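Arylamine n-acetyltransferase (Mycobacterium smegmatis, PDB 1W5R) catalyses the transfer of an acetyl group to arylamines, probably from acetyl-coenzyme A as in other members of its family. Local coordinates at residues G210-V215 with R221-G226; N228-R233 with T237-F242. The protein carries 1 engineered substitution. One frame throughout, in Å; residues are numbered along the deposited sequence.

Contact 1. Residues G210-V215 with R221-G226; sequences GLTVAV and RYNLRG
On one face of this antiparallel hairpin the arm of R225 folds back over the neighbouring strand: CG stands anti to the backbone N, the chain bends at chi2 (64°), and the guanidinium arrives beside T212. There NH1 donates to T212 OG1 at 2.9 Å, with the hydroxyl oxygen at the edge of the guanidinium and close to its plane. One face of the same flat group lies on the backbone of G210, whose CA comes within 3.4 Å of R225 NH2; having no side chain, G210 lets the guanidinium lie directly there. Further along this face N223 OD1 nestles between two methyls, 3.5 Å from A214 CB and 3.8 Å from T212 CG2; the short alanine lets the amide come this near.

The other face is apolar. L224 CD2 is a knuckle set between two neighbours, 4.0 Å from L211 CD2 and 4.1 Å from V213 CB, and V248 of helix 245-255 packs on L211 and L224. V215 CG1 lies beside the Y222 ring at CD1, a branched residue against an aromatic one, while F256 packs on both V213 and V215. This sheet and helix 245-255 probably belong to the family's C-terminal alpha/beta lid domain.

Between the faces, paired backbone hydrogen bonds join V213 to L224 and V215 to Y222; L224 N to V213 O, at 2.7 Å, is nearly straight. G226 N closes the end on L211 O, and its positive phi is readily adopted by a residue without a side chain.

R225 also donates to H206 O and forms a salt bridge with the terminal carboxylate of T278. That carboxylate probably offsets its charge, while H206 O and T212 OG1 satisfy NH1, and one planar group links the strand end, helix 206-209 and the C terminus.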
loop_
_atom_site.group_PDB
_atom_site.type_symbol
_atom_site.label_atom_id
_atom_site.label_comp_id
_atom_site.label_asym_id
_atom_site.label_seq_id
_atom_site.Cartn_x
_atom_site.Cartn_y
_atom_site.Cartn_z
ATOM N N GLY A 210 -4.847 -22.314 2.191
ATOM C CA GLY A 210 -4.618 -21.042 1.536
ATOM C C GLY A 210 -3.160 -20.862 1.190
ATOM O O GLY A 210 -2.362 -21.794 1.350
ATOM N N LEU A 211 -2.831 -19.646 0.743
ATOM C CA LEU A 211 -1.518 -19.300 0.223
ATOM C C LEU A 211 -0.863 -18.255 1.116
ATOM O O LEU A 211 -1.448 -17.189 1.341
ATOM C CB LEU A 211 -1.685 -18.699 -1.177
ATOM C CG LEU A 211 -0.455 -18.025 -1.789
ATOM C CD1 LEU A 211 0.538 -19.063 -2.257
ATOM C CD2 LEU A 211 -0.844 -17.112 -2.951
ATOM N N THR A 212 0.343 -18.548 1.607
ATOM C CA THR A 212 1.126 -17.571 2.370
ATOM C C THR A 212 2.497 -17.441 1.728
ATOM O O THR A 212 3.190 -18.446 1.521
ATOM C CB THR A 212 1.323 -17.977 3.839
ATOM O OG1 THR A 212 0.056 -18.024 4.496
ATOM C CG2 THR A 212 2.234 -16.980 4.568
ATOM N N VAL A 213 2.871 -16.207 1.399
ATOM C CA VAL A 213 4.188 -15.906 0.843
ATOM C C VAL A 213 4.740 -14.705 1.598
ATOM O O VAL A 213 4.009 -13.752 1.869
ATOM C CB VAL A 213 4.110 -15.618 -0.690
ATOM C CG1 VAL A 213 5.505 -15.427 -1.278
ATOM C CG2 VAL A 213 3.404 -16.748 -1.419
ATOM N N ALA A 214 6.016 -14.739 1.975
ATOM C CA ALA A 214 6.556 -13.611 2.731
ATOM C C ALA A 214 8.035 -13.405 2.474
ATOM O O ALA A 214 8.736 -14.319 2.033
ATOM C CB ALA A 214 6.298 -13.788 4.236
ATOM N N VAL A 215 8.507 -12.195 2.741
ATOM C CA VAL A 215 9.941 -11.911 2.672
ATOM C C VAL A 215 10.180 -10.693 3.556
ATOM O O VAL A 215 9.251 -9.922 3.810
ATOM C CB VAL A 215 10.429 -11.683 1.215
ATOM C CG1 VAL A 215 9.965 -10.317 0.665
ATOM C CG2 VAL A 215 11.943 -11.867 1.118
ATOM N N ARG A 221 8.554 -5.633 6.258
ATOM C CA ARG A 221 8.078 -7.018 6.258
ATOM C C ARG A 221 6.946 -7.135 5.256
ATOM O O ARG A 221 6.019 -6.320 5.277
ATOM C CB ARG A 221 7.577 -7.413 7.645
ATOM C CG ARG A 221 8.652 -7.360 8.725
ATOM C CD ARG A 221 8.058 -7.655 10.100
ATOM N NE ARG A 221 9.066 -7.771 11.164
ATOM C CZ ARG A 221 9.842 -8.845 11.352
ATOM N NH1 ARG A 221 9.746 -9.898 10.541
ATOM N NH2 ARG A 221 10.721 -8.868 12.353
ATOM N N TYR A 222 7.015 -8.157 4.408
ATOM C CA TYR A 222 5.995 -8.411 3.392
ATOM C C TYR A 222 5.320 -9.729 3.671
ATOM O O TYR A 222 5.993 -10.745 3.828
ATOM C CB TYR A 222 6.638 -8.472 1.999
ATOM C CG TYR A 222 7.285 -7.172 1.600
ATOM C CD1 TYR A 222 8.584 -6.868 2.006
ATOM C CD2 TYR A 222 6.593 -6.243 0.821
ATOM C CE1 TYR A 222 9.177 -5.672 1.642
ATOM C CE2 TYR A 222 7.182 -5.033 0.455
ATOM C CZ TYR A 222 8.473 -4.758 0.861
ATOM O OH TYR A 222 9.061 -3.554 0.517
ATOM N N ASN A 223 3.987 -9.710 3.745
ATOM C CA ASN A 223 3.246 -10.939 3.994
ATOM C C ASN A 223 1.988 -11.013 3.156
ATOM O O ASN A 223 1.057 -10.222 3.362
ATOM C CB ASN A 223 2.881 -11.118 5.460
ATOM C CG ASN A 223 2.343 -12.507 5.728
ATOM O OD1 ASN A 223 3.074 -13.471 5.635
ATOM N ND2 ASN A 223 1.050 -12.613 5.987
ATOM N N LEU A 224 1.985 -11.955 2.221
ATOM C CA LEU A 224 0.845 -12.191 1.336
ATOM C C LEU A 224 0.047 -13.375 1.867
ATOM O O LEU A 224 0.612 -14.442 2.086
ATOM C CB LEU A 224 1.365 -12.526 -0.065
ATOM C CG LEU A 224 0.327 -12.877 -1.142
ATOM C CD1 LEU A 224 -0.387 -11.597 -1.607
ATOM C CD2 LEU A 224 0.965 -13.572 -2.341
ATOM N N ARG A 225 -1.248 -13.176 2.105
ATOM C CA ARG A 225 -2.162 -14.282 2.341
ATOM C C ARG A 225 -3.245 -14.168 1.281
ATOM O O ARG A 225 -3.965 -13.163 1.231
ATOM C CB ARG A 225 -2.764 -14.229 3.755
ATOM C CG ARG A 225 -3.756 -15.352 4.098
ATOM C CD ARG A 225 -3.073 -16.722 4.090
ATOM N NE ARG A 225 -4.048 -17.791 4.320
ATOM C CZ ARG A 225 -3.730 -19.073 4.513
ATOM N NH1 ARG A 225 -2.460 -19.458 4.512
ATOM N NH2 ARG A 225 -4.699 -19.965 4.711
ATOM N N GLY A 226 -3.344 -15.165 0.411
ATOM C CA GLY A 226 -4.336 -15.087 -0.672
ATOM C C GLY A 226 -4.095 -13.846 -1.536
ATOM O O GLY A 226 -2.983 -13.623 -2.018
#

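Contact 2. Residues N228-R233 with T237-F242; sequences NLAVHR and TEHIRF
R233 and E238 both start with CG anti to the carbonyl carbon (chi1 -58° for R233) and then run extended, which carries their charged ends across the strand pair to each other. The meeting is a salt bridge, R233 NE to E238 OE2 at 2.9 Å, with the carboxylate at the guanidinium edge and the two planes 28° apart; the N-H...O angle is only 129°, so as a hydrogen bond it is weak. The stem of E238 lies alongside V231, CB to CB 3.8 Å, so its methylenes serve as apolar packing below a polar end.

Further along the same face, L229 CD2 touches I240 CD1 at 3.8 Å, and L229 CB reaches F242 CE1 at 4.0 Å. Leucine, isoleucine and phenylalanine suit this side, where helix 245-255 packs on L229, I240 and F242.

The reverse face is more polar. H232 CD2 meets the methyl T237 CG2 at 3.6 Å, and the short side chain of A230 puts its methyl at the edge of the H239 ring, CB 3.8 Å from ND1. At the far end a water donates to N228 OD1 and makes a weak, long link to R241 NE.

Four backbone hydrogen bonds, two each for the pairs L229-I240 and V231-E238, join this antiparallel hairpin. Strand 237-242 also pairs antiparallel with a strand of the second subunit, continuing the sheet through the dimer interface. Main-chain bonding thus supplies the regular grip, while the poor alignment of the R233-E238 bridge suggests that charge attraction contributes more there than a directional hydrogen bond.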
loop_
_atom_site.group_PDB
_atom_site.type_symbol
_atom_site.label_atom_id
_atom_site.label_comp_id
_atom_site.label_asym_id
_atom_site.label_seq_id
_atom_site.Cartn_x
_atom_site.Cartn_y
_atom_site.Cartn_z
ATOM N N ASN A 228 -4.256 -10.747 -0.479
ATOM C CA ASN A 228 -3.943 -9.638 0.412
ATOM C C ASN A 228 -2.475 -9.591 0.803
ATOM O O ASN A 228 -1.982 -10.475 1.517
ATOM C CB ASN A 228 -4.804 -9.740 1.668
ATOM C CG ASN A 228 -6.287 -9.644 1.363
ATOM O OD1 ASN A 228 -6.754 -8.657 0.792
ATOM N ND2 ASN A 228 -7.034 -10.675 1.742
ATOM N N LEU A 229 -1.791 -8.557 0.336
ATOM C CA LEU A 229 -0.398 -8.323 0.666
ATOM C C LEU A 229 -0.290 -7.261 1.748
ATOM O O LEU A 229 -0.643 -6.093 1.530
ATOM C CB LEU A 229 0.384 -7.920 -0.580
ATOM C CG LEU A 229 1.823 -7.446 -0.406
ATOM C CD1 LEU A 229 2.672 -8.541 0.251
ATOM C CD2 LEU A 229 2.427 -7.055 -1.743
ATOM N N ALA A 230 0.180 -7.658 2.926
ATOM C CA ALA A 230 0.453 -6.699 4.000
ATOM C C ALA A 230 1.924 -6.284 3.993
ATOM O O ALA A 230 2.821 -7.127 3.826
ATOM C CB ALA A 230 0.091 -7.295 5.357
ATOM N N VAL A 231 2.168 -4.994 4.191
ATOM C CA VAL A 231 3.520 -4.471 4.311
ATOM C C VAL A 231 3.594 -3.681 5.619
ATOM O O VAL A 231 2.790 -2.783 5.857
ATOM C CB VAL A 231 3.894 -3.550 3.115
ATOM C CG1 VAL A 231 5.359 -3.140 3.216
ATOM C CG2 VAL A 231 3.605 -4.230 1.770
ATOM N N HIS A 232 4.543 -4.029 6.475
ATOM C CA HIS A 232 4.810 -3.262 7.681
ATOM C C HIS A 232 6.147 -2.553 7.522
ATOM O O HIS A 232 7.185 -3.192 7.331
ATOM C CB HIS A 232 4.834 -4.177 8.918
ATOM C CG HIS A 232 3.475 -4.577 9.401
ATOM N ND1 HIS A 232 3.268 -5.203 10.612
ATOM C CD2 HIS A 232 2.253 -4.448 8.832
ATOM C CE1 HIS A 232 1.978 -5.436 10.772
ATOM N NE2 HIS A 232 1.341 -4.991 9.704
ATOM N N ARG A 233 6.102 -1.224 7.565
ATOM C CA ARG A 233 7.292 -0.397 7.444
ATOM C C ARG A 233 7.305 0.528 8.649
ATOM O O ARG A 233 6.317 0.629 9.372
ATOM C CB ARG A 233 7.231 0.475 6.191
ATOM C CG ARG A 233 7.078 -0.236 4.883
ATOM C CD ARG A 233 6.843 0.780 3.769
ATOM N NE ARG A 233 6.921 0.149 2.456
ATOM C CZ ARG A 233 8.059 -0.095 1.810
ATOM N NH1 ARG A 233 9.231 0.249 2.349
ATOM N NH2 ARG A 233 8.023 -0.681 0.624
ATOM N N THR A 237 1.532 1.054 7.768
ATOM C CA THR A 237 1.183 -0.266 7.274
ATOM C C THR A 237 0.605 -0.050 5.881
ATOM O O THR A 237 0.052 1.020 5.605
ATOM C CB THR A 237 0.142 -0.923 8.192
ATOM O OG1 THR A 237 0.706 -1.096 9.496
ATOM C CG2 THR A 237 -0.305 -2.274 7.670
ATOM N N GLU A 238 0.775 -1.036 5.004
ATOM C CA GLU A 238 0.142 -1.044 3.687
ATOM C C GLU A 238 -0.625 -2.334 3.503
ATOM O O GLU A 238 -0.162 -3.406 3.909
ATOM C CB GLU A 238 1.178 -0.930 2.572
ATOM C CG GLU A 238 2.212 0.157 2.772
ATOM C CD GLU A 238 3.251 0.201 1.667
ATOM O OE1 GLU A 238 3.109 -0.524 0.650
ATOM O OE2 GLU A 238 4.215 0.978 1.816
ATOM N N HIS A 239 -1.801 -2.230 2.901
ATOM C CA HIS A 239 -2.576 -3.389 2.521
ATOM C C HIS A 239 -2.882 -3.311 1.040
ATOM O O HIS A 239 -3.631 -2.437 0.604
ATOM C CB HIS A 239 -3.842 -3.510 3.374
ATOM C CG HIS A 239 -3.558 -3.763 4.825
ATOM N ND1 HIS A 239 -2.823 -4.844 5.261
ATOM C CD2 HIS A 239 -3.897 -3.068 5.938
ATOM C CE1 HIS A 239 -2.721 -4.806 6.577
ATOM N NE2 HIS A 239 -3.364 -3.737 7.013
ATOM N N ILE A 240 -2.267 -4.200 0.271
ATOM C CA ILE A 240 -2.469 -4.270 -1.164
ATOM C C ILE A 240 -3.421 -5.428 -1.450
ATOM O O ILE A 240 -3.144 -6.590 -1.100
ATOM C CB ILE A 240 -1.113 -4.418 -1.910
ATOM C CG1 ILE A 240 -0.218 -3.208 -1.613
ATOM C CG2 ILE A 240 -1.325 -4.608 -3.407
ATOM C CD1 ILE A 240 1.262 -3.442 -1.815
ATOM N N ARG A 241 -4.557 -5.118 -2.066
ATOM C CA ARG A 241 -5.550 -6.143 -2.393
ATOM C C ARG A 241 -5.554 -6.388 -3.897
ATOM O O ARG A 241 -5.971 -5.533 -4.684
ATOM C CB ARG A 241 -6.943 -5.727 -1.902
ATOM C CG ARG A 241 -8.032 -6.769 -2.134
ATOM C CD ARG A 241 -9.431 -6.211 -1.843
ATOM N NE ARG A 241 -10.468 -7.226 -2.034
ATOM C CZ ARG A 241 -10.980 -7.580 -3.218
ATOM N NH1 ARG A 241 -10.554 -7.028 -4.348
ATOM N NH2 ARG A 241 -11.918 -8.512 -3.265
ATOM N N PHE A 242 -5.080 -7.560 -4.299
ATOM C CA PHE A 242 -5.059 -7.933 -5.705
ATOM C C PHE A 242 -6.437 -8.334 -6.203
ATOM O O PHE A 242 -7.252 -8.904 -5.472
ATOM C CB PHE A 242 -4.042 -9.063 -5.901
ATOM C CG PHE A 242 -2.629 -8.629 -5.654
ATOM C CD1 PHE A 242 -1.895 -9.147 -4.570
ATOM C CD2 PHE A 242 -2.030 -7.665 -6.464
ATOM C CE1 PHE A 242 -0.587 -8.721 -4.337
ATOM C CE2 PHE A 242 -0.722 -7.249 -6.243
ATOM C CZ PHE A 242 -0.001 -7.776 -5.169
HETATM O O HOH W 1 -9.464 -8.355 0.846
#

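Overall arrangement
Following the chain from the N terminus, 210-215 leaves helix 206-209, and the short turn 217-219 joins strands 212-216 and 220-225, so contact 1 closes the first hairpin of this sheet. The chain then turns at once into 228-233, and after a two-residue turn, 234-235, strand 236-242 completes the hairpin of contact 2. The contacts follow in series, neither nesting nor crossing, with centres about 10 Å apart. Strands 220-225 and 228-233 are neighbours, stitched by N223 O to A230 N and R221 O to H232 N, which makes one continuous antiparallel meander. Strand 41-42 borders it beyond 212-216, helix 245-255 packs on both hairpins, and 236-242 carries the sheet to the second subunit.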